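Local coordinates for 3-oxoacyl-[acyl-carrier-protein] synthase 3 (PDB 2X3E) that probably catalyses the first condensation of bacterial fatty acid synthesis, joining an acetyl unit from acetyl-CoA to malonyl-ACP to give 3-oxobutanoyl-ACP, at residues L51-L56 / T80-F85. The protein carries 1 engineered substitution. Numbering follows the deposited sequence.
Sequences LGSGDL and TSTGDF
D84 reaches across to the first turn of helix 53-68, its carboxylate taking the N-H of G54 directly and those of S53 and D55 through water. G54 N gives D84 OD1 a nearly straight hydrogen bond of 3.0 Å, on the syn side and somewhat out of the carboxylate plane. D84 OD2 lies 3.4 Å from G54 CA, a closeness that the absence of a side chain on G54 allows. One water accepts from S53 N and donates to both D84 OD1 and T82 O; the other accepts from D55 N and donates to D84 OD2. At this helix N-terminus the dipole would favour a charged carboxylate. Beside it, S53 OG, anti to its own carbonyl carbon (chi1 -69°), donates to T82 O at 2.7 Å, approaching from above the carbonyl plane. Behind this first shell, D55 OD2 accepts from G52 N (3.0 Å), bracing the N-cap residue, while T80 OG1 accepts from T82 N in an ST turn. D140 and T141 hold T82 OG1, and V139 O bonds T80 OG1. In this thiolase-like fold, T82's side chain lies about 11 Å from that of N280, a predicted active-site residue. The contact ties helix 53-68 to the loop between strand 75-79 and helix 91-97, beside strand 133-140.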
ATOM      1  N   LEU A  51     -21.324   2.765   6.265  1.00 24.18           N
ATOM      2  CA  LEU A  51     -20.125   3.541   5.946  1.00 22.63           C
ATOM      3  C   LEU A  51     -18.935   2.618   5.701  1.00 21.53           C
ATOM      4  O   LEU A  51     -18.801   1.586   6.357  1.00 21.43           O
ATOM      5  CB  LEU A  51     -19.794   4.522   7.079  1.00 22.49           C
ATOM      6  CG  LEU A  51     -20.861   5.574   7.397  1.00 24.01           C
ATOM      7  CD1 LEU A  51     -20.356   6.509   8.468  1.00 25.46           C
ATOM      8  CD2 LEU A  51     -21.253   6.369   6.161  1.00 24.68           C
ATOM      9  N   GLY A  52     -18.091   2.987   4.743  1.00 20.12           N
ATOM     10  CA  GLY A  52     -16.856   2.258   4.457  1.00 19.21           C
ATOM     11  C   GLY A  52     -15.651   2.971   5.039  1.00 17.74           C
ATOM     12  O   GLY A  52     -15.775   4.055   5.624  1.00 17.36           O
ATOM     13  N   SER A  53     -14.478   2.366   4.878  1.00 16.93           N
ATOM     14  CA  SER A  53     -13.229   2.990   5.312  1.00 16.51           C
ATOM     15  C   SER A  53     -13.033   4.367   4.673  1.00 16.07           C
ATOM     16  O   SER A  53     -12.571   5.299   5.334  1.00 16.59           O
ATOM     17  CB  SER A  53     -12.036   2.079   5.001  1.00 16.09           C
ATOM     18  OG  SER A  53     -12.069   0.924   5.835  1.00 16.79           O
ATOM     19  N   GLY A  54     -13.383   4.496   3.396  1.00 16.01           N
ATOM     20  CA  GLY A  54     -13.251   5.769   2.684  1.00 15.94           C
ATOM     21  C   GLY A  54     -14.030   6.891   3.356  1.00 16.14           C
ATOM     22  O   GLY A  54     -13.506   7.985   3.553  1.00 15.63           O
ATOM     23  N   ASP A  55     -15.278   6.602   3.715  1.00 17.00           N
ATOM     24  CA  ASP A  55     -16.137   7.557   4.416  1.00 17.47           C
ATOM     25  C   ASP A  55     -15.518   8.012   5.746  1.00 17.06           C
ATOM     26  O   ASP A  55     -15.515   9.201   6.055  1.00 16.91           O
ATOM     27  CB  ASP A  55     -17.517   6.950   4.691  1.00 18.60           C
ATOM     28  CG  ASP A  55     -18.294   6.613   3.422  1.00 20.91           C
ATOM     29  OD1 ASP A  55     -18.380   7.468   2.509  1.00 23.89           O
ATOM     30  OD2 ASP A  55     -18.844   5.492   3.353  1.00 21.64           O
ATOM     31  N   LEU A  56     -15.002   7.064   6.532  1.00 16.72           N
ATOM     32  CA  LEU A  56     -14.410   7.386   7.833  1.00 16.25           C
ATOM     33  C   LEU A  56     -13.127   8.187   7.649  1.00 15.53           C
ATOM     34  O   LEU A  56     -12.864   9.153   8.381  1.00 15.21           O
ATOM     35  CB  LEU A  56     -14.100   6.118   8.636  1.00 16.56           C
ATOM     36  CG  LEU A  56     -15.226   5.115   8.913  1.00 17.12           C
ATOM     37  CD1 LEU A  56     -14.766   4.094   9.960  1.00 16.89           C
ATOM     38  CD2 LEU A  56     -16.511   5.800   9.364  1.00 18.04           C
ATOM     39  N   THR A  80      -4.587   0.856   5.419  1.00 13.52           N
ATOM     40  CA  THR A  80      -5.828   0.083   5.594  1.00 13.27           C
ATOM     41  C   THR A  80      -5.711  -1.343   5.058  1.00 13.55           C
ATOM     42  O   THR A  80      -4.939  -1.608   4.133  1.00 13.82           O
ATOM     43  CB  THR A  80      -7.053   0.768   4.906  1.00 12.96           C
ATOM     44  OG1 THR A  80      -8.267   0.126   5.313  1.00 13.17           O
ATOM     45  CG2 THR A  80      -6.961   0.723   3.375  1.00 11.99           C
ATOM     46  N   SER A  81      -6.477  -2.248   5.664  1.00 13.98           N
ATOM     47  CA  SER A  81      -6.673  -3.613   5.162  1.00 14.56           C
ATOM     48  C   SER A  81      -8.137  -3.840   4.749  1.00 14.93           C
ATOM     49  O   SER A  81      -8.539  -4.966   4.457  1.00 15.44           O
ATOM     50  CB  SER A  81      -6.295  -4.630   6.239  1.00 15.42           C
ATOM     51  OG  SER A  81      -4.996  -4.383   6.739  1.00 15.63           O
ATOM     52  N   THR A  82      -8.928  -2.768   4.744  1.00 14.89           N
ATOM     53  CA  THR A  82     -10.363  -2.857   4.495  1.00 15.50           C
ATOM     54  C   THR A  82     -10.767  -1.722   3.571  1.00 15.25           C
ATOM     55  O   THR A  82     -11.652  -0.915   3.888  1.00 15.85           O
ATOM     56  CB  THR A  82     -11.150  -2.799   5.816  1.00 15.72           C
ATOM     57  OG1 THR A  82     -10.708  -1.673   6.583  1.00 15.50           O
ATOM     58  CG2 THR A  82     -10.936  -4.070   6.622  1.00 16.44           C
ATOM     59  N   GLY A  83     -10.090  -1.652   2.426  1.00 15.20           N
ATOM     60  CA  GLY A  83     -10.388  -0.647   1.412  1.00 14.90           C
ATOM     61  C   GLY A  83     -11.791  -0.833   0.863  1.00 15.50           C
ATOM     62  O   GLY A  83     -12.356  -1.920   0.958  1.00 15.77           O
ATOM     63  N   ASP A  84     -12.346   0.234   0.293  1.00 15.62           N
ATOM     64  CA  ASP A  84     -13.694   0.209  -0.263  1.00 16.36           C
ATOM     65  C   ASP A  84     -13.807  -0.757  -1.443  1.00 16.85           C
ATOM     66  O   ASP A  84     -14.872  -1.336  -1.661  1.00 17.31           O
ATOM     67  CB  ASP A  84     -14.132   1.604  -0.732  1.00 16.41           C
ATOM     68  CG  ASP A  84     -14.243   2.621   0.403  1.00 17.15           C
ATOM     69  OD1 ASP A  84     -14.197   2.246   1.595  1.00 16.30           O
ATOM     70  OD2 ASP A  84     -14.373   3.823   0.082  1.00 18.35           O
ATOM     71  N   PHE A  85     -12.718  -0.915  -2.196  1.00 16.08           N
ATOM     72  CA  PHE A  85     -12.691  -1.779  -3.378  1.00 17.21           C
ATOM     73  C   PHE A  85     -11.517  -2.756  -3.317  1.00 17.31           C
ATOM     74  O   PHE A  85     -10.633  -2.631  -2.469  1.00 16.96           O
ATOM     75  CB  PHE A  85     -12.597  -0.940  -4.672  1.00 16.96           C
ATOM     76  CG  PHE A  85     -13.196   0.435  -4.558  1.00 17.23           C
ATOM     77  CD1 PHE A  85     -14.569   0.615  -4.573  1.00 18.99           C
ATOM     78  CD2 PHE A  85     -12.382   1.553  -4.429  1.00 17.81           C
ATOM     79  CE1 PHE A  85     -15.117   1.885  -4.469  1.00 19.23           C
ATOM     80  CE2 PHE A  85     -12.930   2.816  -4.323  1.00 18.14           C
ATOM     81  CZ  PHE A  85     -14.292   2.978  -4.333  1.00 18.70           C
TER
HETATM   82  O   HOH W   1     -14.289   0.001   3.314  1.00 13.36           O
HETATM   83  O   HOH W   2     -16.272   4.543   2.031  1.00 18.42           O